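Local coordinates for protein phospholipase C-beta (PLC-beta) (Sepia officinalis, PDB 3QR0) that belongs to the beta class of the phospholipase C family, combining PH, EF-hand-like, TIM-barrel and C2 domains, with a calcium ion bound in the barrel, at residues I466-H474 against A505-E513; L440-L450 against M514-Q522. All coordinates share one frame; numbering follows the deposited sequence.

Contact 1 (I466-H474 against A505-E513); sequences ILIKNKKMH and AKEAEAAEE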
ATOM      1  N   ILE A 466      12.072 -18.839  -0.827  1.00 23.74           N
ATOM      2  CA  ILE A 466      11.161 -18.961   0.303  1.00 23.41           C
ATOM      3  C   ILE A 466      11.941 -19.592   1.446  1.00 23.76           C
ATOM      4  O   ILE A 466      12.533 -20.667   1.283  1.00 23.87           O
ATOM      5  CB  ILE A 466       9.948 -19.845  -0.052  1.00 23.57           C
ATOM      6  CG1 ILE A 466       9.065 -19.139  -1.089  1.00 22.98           C
ATOM      7  CG2 ILE A 466       9.127 -20.181   1.209  1.00 23.47           C
ATOM      8  CD1 ILE A 466       8.137 -20.075  -1.847  1.00 22.61           C
ATOM      9  N   LEU A 467      11.982 -18.899   2.582  1.00 23.48           N
ATOM     10  CA  LEU A 467      12.674 -19.389   3.770  1.00 24.01           C
ATOM     11  C   LEU A 467      11.670 -19.900   4.787  1.00 23.96           C
ATOM     12  O   LEU A 467      10.586 -19.324   4.949  1.00 23.37           O
ATOM     13  CB  LEU A 467      13.540 -18.294   4.396  1.00 24.16           C
ATOM     14  CG  LEU A 467      14.822 -17.977   3.628  1.00 25.47           C
ATOM     15  CD1 LEU A 467      14.524 -17.015   2.499  1.00 26.31           C
ATOM     16  CD2 LEU A 467      15.888 -17.402   4.564  1.00 27.78           C
ATOM     17  N   ILE A 468      12.035 -20.986   5.460  1.00 24.40           N
ATOM     18  CA  ILE A 468      11.179 -21.608   6.455  1.00 24.86           C
ATOM     19  C   ILE A 468      11.675 -21.279   7.849  1.00 25.06           C
ATOM     20  O   ILE A 468      12.818 -21.582   8.190  1.00 25.27           O
ATOM     21  CB  ILE A 468      11.153 -23.150   6.328  1.00 25.54           C
ATOM     22  CG1 ILE A 468      10.785 -23.575   4.905  1.00 25.99           C
ATOM     23  CG2 ILE A 468      10.163 -23.739   7.336  1.00 25.68           C
ATOM     24  CD1 ILE A 468       9.447 -23.058   4.432  1.00 25.51           C
ATOM     25  N   LYS A 469      10.797 -20.674   8.644  1.00 25.10           N
ATOM     26  CA  LYS A 469      11.046 -20.418  10.057  1.00 25.73           C
ATOM     27  C   LYS A 469      10.280 -21.463  10.864  1.00 26.64           C
ATOM     28  O   LYS A 469       9.047 -21.440  10.931  1.00 26.18           O
ATOM     29  CB  LYS A 469      10.603 -19.001  10.431  1.00 25.30           C
ATOM     30  CG  LYS A 469      10.574 -18.703  11.929  1.00 25.95           C
ATOM     31  CD  LYS A 469       9.919 -17.358  12.211  1.00 26.09           C
ATOM     32  CE  LYS A 469       9.435 -17.248  13.651  1.00 26.76           C
ATOM     33  NZ  LYS A 469       8.392 -18.272  14.004  1.00 28.59           N
ATOM     34  N   ASN A 470      11.030 -22.384  11.459  1.00 27.98           N
ATOM     35  CA  ASN A 470      10.481 -23.475  12.252  1.00 29.24           C
ATOM     36  C   ASN A 470      11.544 -23.927  13.237  1.00 30.57           C
ATOM     37  O   ASN A 470      12.739 -23.772  12.975  1.00 30.38           O
ATOM     38  CB  ASN A 470      10.074 -24.636  11.343  1.00 29.44           C
ATOM     39  CG  ASN A 470       9.247 -25.692  12.059  1.00 30.59           C
ATOM     40  OD1 ASN A 470       8.017 -25.659  12.022  1.00 30.66           O
ATOM     41  ND2 ASN A 470       9.917 -26.641  12.708  1.00 30.59           N
ATOM     42  N   LYS A 471      11.114 -24.478  14.368  1.00 31.96           N
ATOM     43  CA  LYS A 471      12.048 -25.038  15.339  1.00 33.68           C
ATOM     44  C   LYS A 471      12.947 -26.051  14.638  1.00 35.11           C
ATOM     45  O   LYS A 471      12.504 -26.747  13.719  1.00 34.54           O
ATOM     46  CB  LYS A 471      11.303 -25.722  16.489  1.00 34.11           C
ATOM     47  CG  LYS A 471      10.564 -24.766  17.419  1.00 34.19           C
ATOM     48  CD  LYS A 471       9.504 -25.486  18.253  1.00 35.18           C
ATOM     49  CE  LYS A 471      10.113 -26.426  19.279  1.00 35.95           C
ATOM     50  NZ  LYS A 471       9.070 -26.948  20.223  1.00 36.40           N
ATOM     51  N   LYS A 472      14.213 -26.095  15.044  1.00 37.05           N
ATOM     52  CA  LYS A 472      15.124 -27.138  14.590  1.00 39.12           C
ATOM     53  C   LYS A 472      15.148 -28.235  15.641  1.00 41.34           C
ATOM     54  O   LYS A 472      14.568 -28.079  16.719  1.00 41.29           O
ATOM     55  CB  LYS A 472      16.527 -26.580  14.325  1.00 39.29           C
ATOM     56  CG  LYS A 472      16.622 -25.803  13.011  1.00 38.58           C
ATOM     57  CD  LYS A 472      18.062 -25.479  12.615  1.00 38.65           C
ATOM     58  CE  LYS A 472      18.754 -26.645  11.924  1.00 39.35           C
ATOM     59  NZ  LYS A 472      18.256 -26.882  10.540  1.00 37.62           N
ATOM     60  N   MET A 473      15.800 -29.350  15.323  1.00 43.85           N
ATOM     61  CA  MET A 473      15.834 -30.498  16.229  1.00 46.20           C
ATOM     62  C   MET A 473      16.511 -30.153  17.554  1.00 47.48           C
ATOM     63  O   MET A 473      17.550 -29.486  17.584  1.00 47.54           O
ATOM     64  CB  MET A 473      16.515 -31.701  15.571  1.00 47.29           C
ATOM     65  CG  MET A 473      15.657 -32.363  14.500  1.00 48.38           C
ATOM     66  SD  MET A 473      15.757 -34.155  14.529  1.00 52.98           S
ATOM     67  CE  MET A 473      14.968 -34.511  16.102  1.00 52.47           C
ATOM     68  N   HIS A 474      15.900 -30.628  18.638  1.00 48.96           N
ATOM     69  CA  HIS A 474      16.263 -30.249  20.006  1.00 50.13           C
ATOM     70  C   HIS A 474      17.734 -30.523  20.323  1.00 50.88           C
ATOM     71  O   HIS A 474      18.140 -31.671  20.502  1.00 52.07           O
ATOM     72  CB  HIS A 474      15.354 -30.994  20.997  1.00 50.81           C
ATOM     73  CG  HIS A 474      15.447 -30.494  22.404  1.00 52.66           C
ATOM     74  ND1 HIS A 474      16.470 -30.851  23.258  1.00 54.99           N
ATOM     75  CD2 HIS A 474      14.636 -29.672  23.113  1.00 53.46           C
ATOM     76  CE1 HIS A 474      16.288 -30.266  24.429  1.00 55.57           C
ATOM     77  NE2 HIS A 474      15.183 -29.544  24.366  1.00 54.87           N
ATOM     78  N   ALA A 505       2.685 -20.389  22.335  1.00 31.81           N
ATOM     79  CA  ALA A 505       3.463 -20.665  23.552  1.00 33.38           C
ATOM     80  C   ALA A 505       4.045 -22.085  23.610  1.00 34.65           C
ATOM     81  O   ALA A 505       5.078 -22.302  24.238  1.00 35.30           O
ATOM     82  CB  ALA A 505       2.600 -20.410  24.791  1.00 33.60           C
ATOM     83  N   LYS A 506       3.368 -23.044  22.978  1.00 35.55           N
ATOM     84  CA  LYS A 506       3.781 -24.451  23.013  1.00 36.85           C
ATOM     85  C   LYS A 506       3.554 -25.118  21.659  1.00 36.52           C
ATOM     86  O   LYS A 506       2.414 -25.375  21.270  1.00 36.78           O
ATOM     87  CB  LYS A 506       3.012 -25.210  24.102  1.00 37.85           C
ATOM     88  CG  LYS A 506       3.401 -26.692  24.236  1.00 39.99           C
ATOM     89  CD  LYS A 506       2.699 -27.378  25.403  1.00 42.18           C
ATOM     90  CE  LYS A 506       1.184 -27.405  25.224  1.00 43.15           C
ATOM     91  NZ  LYS A 506       0.519 -28.346  26.169  1.00 44.77           N
ATOM     92  N   GLU A 507       4.647 -25.400  20.958  1.00 36.25           N
ATOM     93  CA  GLU A 507       4.612 -26.123  19.689  1.00 36.08           C
ATOM     94  C   GLU A 507       5.061 -27.560  19.897  1.00 36.57           C
ATOM     95  O   GLU A 507       5.564 -27.909  20.963  1.00 37.03           O
ATOM     96  CB  GLU A 507       5.561 -25.469  18.693  1.00 35.62           C
ATOM     97  CG  GLU A 507       5.167 -24.089  18.259  1.00 35.56           C
ATOM     98  CD  GLU A 507       6.250 -23.458  17.412  1.00 35.96           C
ATOM     99  OE1 GLU A 507       7.115 -22.782  18.000  1.00 36.15           O
ATOM    100  OE2 GLU A 507       6.258 -23.677  16.177  1.00 35.35           O
ATOM    101  N   ALA A 508       4.905 -28.381  18.862  1.00 36.45           N
ATOM    102  CA  ALA A 508       5.436 -29.741  18.871  1.00 37.23           C
ATOM    103  C   ALA A 508       6.945 -29.696  18.656  1.00 37.51           C
ATOM    104  O   ALA A 508       7.477 -28.698  18.170  1.00 36.91           O
ATOM    105  CB  ALA A 508       4.779 -30.571  17.785  1.00 37.04           C
ATOM    106  N   GLU A 509       7.632 -30.777  19.018  1.00 38.69           N
ATOM    107  CA  GLU A 509       9.061 -30.905  18.725  1.00 39.40           C
ATOM    108  C   GLU A 509       9.208 -31.040  17.217  1.00 38.87           C
ATOM    109  O   GLU A 509       8.322 -31.577  16.546  1.00 38.96           O
ATOM    110  CB  GLU A 509       9.682 -32.135  19.404  1.00 40.83           C
ATOM    111  CG  GLU A 509       9.386 -32.291  20.894  1.00 42.88           C
ATOM    112  CD  GLU A 509       9.724 -31.059  21.706  1.00 44.52           C
ATOM    113  OE1 GLU A 509      10.774 -30.429  21.444  1.00 46.27           O
ATOM    114  OE2 GLU A 509       8.937 -30.726  22.620  1.00 46.50           O
ATOM    115  N   ALA A 510      10.321 -30.555  16.682  1.00 38.38           N
ATOM    116  CA  ALA A 510      10.543 -30.597  15.248  1.00 37.93           C
ATOM    117  C   ALA A 510      10.885 -32.014  14.812  1.00 38.42           C
ATOM    118  O   ALA A 510      11.697 -32.691  15.445  1.00 39.28           O
ATOM    119  CB  ALA A 510      11.655 -29.635  14.850  1.00 37.71           C
ATOM    120  N   ALA A 511      10.235 -32.465  13.745  1.00 37.98           N
ATOM    121  CA  ALA A 511      10.656 -33.670  13.045  1.00 38.42           C
ATOM    122  C   ALA A 511      11.894 -33.301  12.235  1.00 38.29           C
ATOM    123  O   ALA A 511      12.114 -32.123  11.929  1.00 36.77           O
ATOM    124  CB  ALA A 511       9.557 -34.171  12.133  1.00 38.20           C
ATOM    125  N   GLU A 512      12.695 -34.302  11.883  1.00 38.93           N
ATOM    126  CA  GLU A 512      13.933 -34.060  11.146  1.00 39.25           C
ATOM    127  C   GLU A 512      13.681 -33.478   9.747  1.00 38.41           C
ATOM    128  O   GLU A 512      14.461 -32.652   9.278  1.00 38.03           O
ATOM    129  CB  GLU A 512      14.780 -35.339  11.065  1.00 40.69           C
ATOM    130  CG  GLU A 512      16.169 -35.122  10.459  1.00 42.21           C
ATOM    131  CD  GLU A 512      17.218 -36.089  10.994  1.00 45.13           C
ATOM    132  OE1 GLU A 512      16.886 -37.264  11.269  1.00 47.52           O
ATOM    133  OE2 GLU A 512      18.386 -35.669  11.137  1.00 47.42           O
ATOM    134  N   GLU A 513      12.590 -33.883   9.098  1.00 38.00           N
ATOM    135  CA  GLU A 513      12.264 -33.374   7.755  1.00 37.33           C
ATOM    136  C   GLU A 513      11.919 -31.883   7.756  1.00 35.76           C
ATOM    137  O   GLU A 513      12.217 -31.183   6.789  1.00 35.16           O
ATOM    138  CB  GLU A 513      11.106 -34.149   7.114  1.00 37.78           C
ATOM    139  CG  GLU A 513      11.445 -35.570   6.681  1.00 39.86           C
ATOM    140  CD  GLU A 513      11.279 -36.597   7.788  1.00 42.03           C
ATOM    141  OE1 GLU A 513      11.328 -37.805   7.469  1.00 44.26           O
ATOM    142  OE2 GLU A 513      11.103 -36.211   8.968  1.00 42.17           O
TER
HETATM  143  O   HOH W   1       8.090 -27.796  15.306  1.00 33.24           O
HETATM  144  O   HOH W   2       7.426 -25.112  22.091  1.00 36.07           O
HETATM  145  O   HOH W   3       8.218 -24.735  14.779  1.00 38.40           O
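Lys471 and Glu507 run past each other in opposite directions, CD of Lys471 lying 3.6 Å from OE1 of Glu507 while the ammonium travels on to the neighbouring backbone. A bend at chi3 (69°) helps bring NZ over Ala508, where it donates a hydrogen bond to Ala508 O (3.1 Å), well above the carbonyl plane. A long, flexible lysine suits this spot, since its chain can run alongside Glu507 and still reach that carbonyl. OE1 of Glu509 stands 4.1 Å from NZ of Lys471, too far for a salt bridge, yet probably close enough to steady the charge.

Water completes the polar side. One molecule accepts from Lys471 NZ and Glu507 N; another accepts from Lys471 N and donates to Glu507 OE2, which also accepts the backbone N-H of Asn418. Asn470 ND2 stiffens its own chain by donating to Lys471 O (2.8 Å), on a lone pair.

Against that same oxygen rests the methyl of Ala510, CB 3.2 Å from Lys471 O, where a small residue lets the backbones come close. Farther along, Met473 SD meets Glu512 CB at 3.8 Å.

The arrangement joins the loop leaving barrel strand 466-469 to the end of the X-Y linker of the TIM barrel, with the Glu507 side chain about 9 Å from the bound calcium ion but not among its ligands.

Contact 2 (L440-L450 against M514-Q522); sequences LLDKPIDGHPL and MSALVNYIQ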
ATOM      1  N   LEU A 440      12.322 -23.047  -2.764  1.00 28.91           N
ATOM      2  CA  LEU A 440      12.608 -23.360  -1.371  1.00 29.43           C
ATOM      3  C   LEU A 440      14.105 -23.286  -1.080  1.00 30.25           C
ATOM      4  O   LEU A 440      14.900 -23.971  -1.729  1.00 30.40           O
ATOM      5  CB  LEU A 440      12.083 -24.752  -1.035  1.00 29.81           C
ATOM      6  CG  LEU A 440      12.149 -25.184   0.428  1.00 30.21           C
ATOM      7  CD1 LEU A 440      11.365 -24.224   1.319  1.00 29.74           C
ATOM      8  CD2 LEU A 440      11.613 -26.606   0.558  1.00 31.43           C
ATOM      9  N   LEU A 441      14.482 -22.459  -0.106  1.00 30.33           N
ATOM     10  CA  LEU A 441      15.873 -22.386   0.339  1.00 31.51           C
ATOM     11  C   LEU A 441      16.086 -23.435   1.423  1.00 32.61           C
ATOM     12  O   LEU A 441      15.899 -23.168   2.613  1.00 32.20           O
ATOM     13  CB  LEU A 441      16.229 -20.988   0.861  1.00 30.73           C
ATOM     14  CG  LEU A 441      17.731 -20.789   1.111  1.00 31.48           C
ATOM     15  CD1 LEU A 441      18.495 -20.671  -0.209  1.00 31.21           C
ATOM     16  CD2 LEU A 441      17.986 -19.573   1.987  1.00 30.78           C
ATOM     17  N   ASP A 442      16.475 -24.631   0.999  1.00 34.38           N
ATOM     18  CA  ASP A 442      16.606 -25.774   1.906  1.00 35.91           C
ATOM     19  C   ASP A 442      18.051 -26.012   2.356  1.00 36.80           C
ATOM     20  O   ASP A 442      18.322 -26.991   3.050  1.00 37.63           O
ATOM     21  CB  ASP A 442      16.031 -27.043   1.251  1.00 36.76           C
ATOM     22  CG  ASP A 442      16.765 -27.437  -0.019  1.00 38.77           C
ATOM     23  OD1 ASP A 442      17.664 -26.689  -0.455  1.00 40.07           O
ATOM     24  OD2 ASP A 442      16.440 -28.498  -0.588  1.00 43.42           O
ATOM     25  N   LYS A 443      18.958 -25.114   1.966  1.00 37.04           N
ATOM     26  CA  LYS A 443      20.388 -25.218   2.280  1.00 37.91           C
ATOM     27  C   LYS A 443      21.026 -23.830   2.400  1.00 37.34           C
ATOM     28  O   LYS A 443      20.581 -22.890   1.739  1.00 36.79           O
ATOM     29  CB  LYS A 443      21.121 -25.961   1.166  1.00 38.86           C
ATOM     30  CG  LYS A 443      21.133 -27.476   1.290  1.00 40.92           C
ATOM     31  CD  LYS A 443      22.109 -28.110   0.294  1.00 42.57           C
ATOM     32  CE  LYS A 443      23.530 -27.548   0.438  1.00 43.41           C
ATOM     33  NZ  LYS A 443      24.579 -28.450  -0.114  1.00 45.31           N
ATOM     34  N   PRO A 444      22.094 -23.702   3.213  1.00 37.50           N
ATOM     35  CA  PRO A 444      22.851 -22.443   3.237  1.00 37.07           C
ATOM     36  C   PRO A 444      23.484 -22.132   1.883  1.00 37.08           C
ATOM     37  O   PRO A 444      23.823 -23.051   1.141  1.00 37.85           O
ATOM     38  CB  PRO A 444      23.942 -22.703   4.282  1.00 37.74           C
ATOM     39  CG  PRO A 444      23.441 -23.825   5.105  1.00 38.23           C
ATOM     40  CD  PRO A 444      22.620 -24.672   4.190  1.00 38.16           C
ATOM     41  N   ILE A 445      23.642 -20.848   1.570  1.00 36.49           N
ATOM     42  CA  ILE A 445      24.263 -20.426   0.308  1.00 36.62           C
ATOM     43  C   ILE A 445      25.759 -20.178   0.484  1.00 37.48           C
ATOM     44  O   ILE A 445      26.251 -20.090   1.610  1.00 37.30           O
ATOM     45  CB  ILE A 445      23.578 -19.166  -0.286  1.00 35.85           C
ATOM     46  CG1 ILE A 445      23.808 -17.925   0.589  1.00 35.27           C
ATOM     47  CG2 ILE A 445      22.088 -19.423  -0.468  1.00 34.52           C
ATOM     48  CD1 ILE A 445      23.405 -16.637  -0.086  1.00 34.17           C
ATOM     49  N   ASP A 446      26.472 -20.056  -0.634  1.00 38.12           N
ATOM     50  CA  ASP A 446      27.914 -19.842  -0.602  1.00 39.12           C
ATOM     51  C   ASP A 446      28.280 -18.513   0.053  1.00 38.14           C
ATOM     52  O   ASP A 446      27.638 -17.489  -0.195  1.00 37.76           O
ATOM     53  CB  ASP A 446      28.515 -19.897  -2.009  1.00 40.22           C
ATOM     54  CG  ASP A 446      29.976 -20.276  -1.990  1.00 42.69           C
ATOM     55  OD1 ASP A 446      30.264 -21.451  -1.687  1.00 46.79           O
ATOM     56  OD2 ASP A 446      30.834 -19.409  -2.267  1.00 45.55           O
ATOM     57  N   GLY A 447      29.309 -18.547   0.894  1.00 37.92           N
ATOM     58  CA  GLY A 447      29.773 -17.368   1.621  1.00 37.02           C
ATOM     59  C   GLY A 447      29.058 -17.133   2.942  1.00 35.91           C
ATOM     60  O   GLY A 447      29.476 -16.282   3.726  1.00 35.46           O
ATOM     61  N   HIS A 448      27.982 -17.882   3.195  1.00 34.88           N
ATOM     62  CA  HIS A 448      27.152 -17.660   4.378  1.00 33.78           C
ATOM     63  C   HIS A 448      26.826 -18.962   5.112  1.00 33.64           C
ATOM     64  O   HIS A 448      25.662 -19.360   5.206  1.00 33.09           O
ATOM     65  CB  HIS A 448      25.882 -16.905   3.987  1.00 32.86           C
ATOM     66  CG  HIS A 448      26.152 -15.529   3.466  1.00 32.98           C
ATOM     67  ND1 HIS A 448      26.224 -14.425   4.288  1.00 32.36           N
ATOM     68  CD2 HIS A 448      26.415 -15.084   2.213  1.00 33.57           C
ATOM     69  CE1 HIS A 448      26.495 -13.356   3.561  1.00 33.08           C
ATOM     70  NE2 HIS A 448      26.621 -13.729   2.300  1.00 33.25           N
ATOM     71  N   PRO A 449      27.860 -19.622   5.655  1.00 33.90           N
ATOM     72  CA  PRO A 449      27.619 -20.811   6.454  1.00 34.15           C
ATOM     73  C   PRO A 449      26.981 -20.443   7.792  1.00 33.58           C
ATOM     74  O   PRO A 449      27.052 -19.283   8.216  1.00 33.06           O
ATOM     75  CB  PRO A 449      29.020 -21.385   6.659  1.00 35.25           C
ATOM     76  CG  PRO A 449      29.917 -20.210   6.602  1.00 35.31           C
ATOM     77  CD  PRO A 449      29.286 -19.243   5.643  1.00 34.60           C
ATOM     78  N   LEU A 450      26.361 -21.426   8.436  1.00 33.46           N
ATOM     79  CA  LEU A 450      25.695 -21.219   9.717  1.00 33.07           C
ATOM     80  C   LEU A 450      26.698 -21.383  10.862  1.00 33.61           C
ATOM     81  O   LEU A 450      26.643 -22.348  11.622  1.00 34.10           O
ATOM     82  CB  LEU A 450      24.523 -22.192   9.873  1.00 32.76           C
ATOM     83  CG  LEU A 450      23.456 -22.150   8.776  1.00 32.23           C
ATOM     84  CD1 LEU A 450      22.435 -23.270   8.993  1.00 31.20           C
ATOM     85  CD2 LEU A 450      22.763 -20.789   8.716  1.00 30.76           C
ATOM     86  N   MET A 514      11.274 -31.408   8.822  1.00 34.64           N
ATOM     87  CA  MET A 514      10.972 -29.978   8.952  1.00 33.37           C
ATOM     88  C   MET A 514      12.209 -29.219   9.403  1.00 32.47           C
ATOM     89  O   MET A 514      12.536 -28.180   8.839  1.00 31.89           O
ATOM     90  CB  MET A 514       9.818 -29.721   9.929  1.00 33.14           C
ATOM     91  CG  MET A 514       8.430 -29.874   9.318  1.00 33.98           C
ATOM     92  SD  MET A 514       8.163 -28.870   7.841  1.00 35.15           S
ATOM     93  CE  MET A 514       8.393 -27.219   8.505  1.00 34.47           C
ATOM     94  N   SER A 515      12.888 -29.740  10.418  1.00 32.27           N
ATOM     95  CA  SER A 515      14.155 -29.176  10.876  1.00 32.07           C
ATOM     96  C   SER A 515      15.123 -28.932   9.710  1.00 31.79           C
ATOM     97  O   SER A 515      15.749 -27.874   9.636  1.00 31.12           O
ATOM     98  CB  SER A 515      14.794 -30.098  11.914  1.00 32.90           C
ATOM     99  OG  SER A 515      15.908 -29.486  12.535  1.00 33.99           O
ATOM    100  N   ALA A 516      15.208 -29.903   8.796  1.00 31.91           N
ATOM    101  CA  ALA A 516      16.121 -29.851   7.643  1.00 31.97           C
ATOM    102  C   ALA A 516      15.916 -28.650   6.723  1.00 31.02           C
ATOM    103  O   ALA A 516      16.848 -28.225   6.048  1.00 31.11           O
ATOM    104  CB  ALA A 516      16.014 -31.150   6.823  1.00 32.65           C
ATOM    105  N   LEU A 517      14.704 -28.106   6.689  1.00 30.17           N
ATOM    106  CA  LEU A 517      14.401 -26.962   5.826  1.00 29.49           C
ATOM    107  C   LEU A 517      14.779 -25.610   6.451  1.00 28.57           C
ATOM    108  O   LEU A 517      14.737 -24.586   5.770  1.00 28.12           O
ATOM    109  CB  LEU A 517      12.916 -26.957   5.464  1.00 29.15           C
ATOM    110  CG  LEU A 517      12.367 -28.248   4.846  1.00 30.45           C
ATOM    111  CD1 LEU A 517      10.884 -28.109   4.596  1.00 31.09           C
ATOM    112  CD2 LEU A 517      13.104 -28.613   3.557  1.00 32.50           C
ATOM    113  N   VAL A 518      15.145 -25.608   7.733  1.00 28.29           N
ATOM    114  CA  VAL A 518      15.455 -24.372   8.455  1.00 27.32           C
ATOM    115  C   VAL A 518      16.946 -24.076   8.378  1.00 27.68           C
ATOM    116  O   VAL A 518      17.773 -24.977   8.519  1.00 28.43           O
ATOM    117  CB  VAL A 518      15.017 -24.459   9.934  1.00 27.29           C
ATOM    118  CG1 VAL A 518      15.282 -23.144  10.654  1.00 26.09           C
ATOM    119  CG2 VAL A 518      13.537 -24.834  10.029  1.00 26.28           C
ATOM    120  N   ASN A 519      17.287 -22.814   8.141  1.00 27.01           N
ATOM    121  CA  ASN A 519      18.693 -22.402   8.093  1.00 27.22           C
ATOM    122  C   ASN A 519      18.912 -20.998   8.653  1.00 26.58           C
ATOM    123  O   ASN A 519      19.354 -20.862   9.788  1.00 26.83           O
ATOM    124  CB  ASN A 519      19.280 -22.554   6.677  1.00 27.40           C
ATOM    125  CG  ASN A 519      18.282 -22.216   5.581  1.00 26.37           C
ATOM    126  OD1 ASN A 519      17.859 -21.074   5.450  1.00 25.81           O
ATOM    127  ND2 ASN A 519      17.912 -23.214   4.782  1.00 26.86           N
ATOM    128  N   TYR A 520      18.594 -19.965   7.875  1.00 25.92           N
ATOM    129  CA  TYR A 520      18.924 -18.592   8.271  1.00 25.87           C
ATOM    130  C   TYR A 520      17.925 -17.974   9.239  1.00 25.34           C
ATOM    131  O   TYR A 520      18.243 -16.987   9.906  1.00 25.35           O
ATOM    132  CB  TYR A 520      19.072 -17.695   7.037  1.00 25.79           C
ATOM    133  CG  TYR A 520      20.246 -18.105   6.188  1.00 25.77           C
ATOM    134  CD1 TYR A 520      21.546 -17.935   6.650  1.00 25.83           C
ATOM    135  CD2 TYR A 520      20.057 -18.690   4.939  1.00 26.19           C
ATOM    136  CE1 TYR A 520      22.629 -18.324   5.890  1.00 26.81           C
ATOM    137  CE2 TYR A 520      21.130 -19.080   4.169  1.00 26.72           C
ATOM    138  CZ  TYR A 520      22.417 -18.899   4.648  1.00 27.28           C
ATOM    139  OH  TYR A 520      23.488 -19.287   3.883  1.00 26.51           O
ATOM    140  N   ILE A 521      16.723 -18.538   9.313  1.00 25.05           N
ATOM    141  CA  ILE A 521      15.679 -17.983  10.162  1.00 24.58           C
ATOM    142  C   ILE A 521      15.310 -19.008  11.213  1.00 24.67           C
ATOM    143  O   ILE A 521      14.216 -19.573  11.188  1.00 24.40           O
ATOM    144  CB  ILE A 521      14.418 -17.564   9.360  1.00 23.94           C
ATOM    145  CG1 ILE A 521      14.793 -16.883   8.039  1.00 24.48           C
ATOM    146  CG2 ILE A 521      13.549 -16.640  10.208  1.00 23.83           C
ATOM    147  CD1 ILE A 521      15.566 -15.589   8.190  1.00 23.58           C
ATOM    148  N   GLN A 522      16.233 -19.250  12.137  1.00 25.21           N
ATOM    149  CA  GLN A 522      16.037 -20.262  13.159  1.00 25.81           C
ATOM    150  C   GLN A 522      15.457 -19.641  14.423  1.00 25.78           C
ATOM    151  O   GLN A 522      16.138 -18.878  15.098  1.00 26.02           O
ATOM    152  CB  GLN A 522      17.354 -20.971  13.485  1.00 26.66           C
ATOM    153  CG  GLN A 522      17.171 -22.142  14.418  1.00 27.44           C
ATOM    154  CD  GLN A 522      18.478 -22.764  14.853  1.00 29.56           C
ATOM    155  OE1 GLN A 522      19.513 -22.602  14.199  1.00 27.68           O
ATOM    156  NE2 GLN A 522      18.435 -23.490  15.970  1.00 30.65           N
TER
HETATM  157  O   HOH W   4      14.634 -22.065   4.851  1.00 27.47           O
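Between the X and Y halves of the TIM barrel, the chain entering the short strand 522-523 is held by the loop that precedes strand 466-469, with Asn519 and Tyr520 reaching into that loop. Ile445 to His448 form a type II beta turn, whose positive phi at Gly447 suits glycine, and the Tyr520 hydroxyl joins the two ends of the turn. Tyr520 OH donates to His448 O (a short 2.5 Å) and accepts from Ile445 N (2.8 Å), both partners lying at the ring edge near its plane.

Aliphatic groups confine the ring. Leu441 CD2 meets its edge, 3.7 Å from Tyr520 CD2, and Leu450 CD2 approaches obliquely at 3.7 Å from Tyr520 CD1.

Asn519 uses both ends of its amide: ND2 donates to Leu441 O (3.0 Å, N-H...O 166°), which lies in the amide plane, although the N-H comes from well above the carbonyl plane, and OD1 accepts Tyr520 N at 2.8 Å. Farther back, Leu517 CD2 packs on Leu440 CD2 at 3.9 Å, the two side chains crossing at about a right angle.

With both amide ends engaged, Asn519 can hardly flip, and a phenol that gives one bond and takes another ties the turn's ends to the Y-side chain without any charge, a sound choice for a largely buried group.

Both contacts use helix 512-515 and the chain leading into and out of it, and their centres lie 13 Å apart. Contact 1 involves the run before the helix and its first residue and is the wetter of the two: charged chains, bridging waters and a backbone carbonyl settle it near the calcium site, with several exposed residues at its edge. Contact 2 follows the helix and is also only partly buried, but its main side chains are neutral, an amide and a phenol set among leucines. The two are stitched together directly: Lys472 NZ hydrogen-bonds to the carbonyls of Ser515 and Val518, and Met473 N lies 2.8 Å from Ser515 OG, probably hydrogen-bonded.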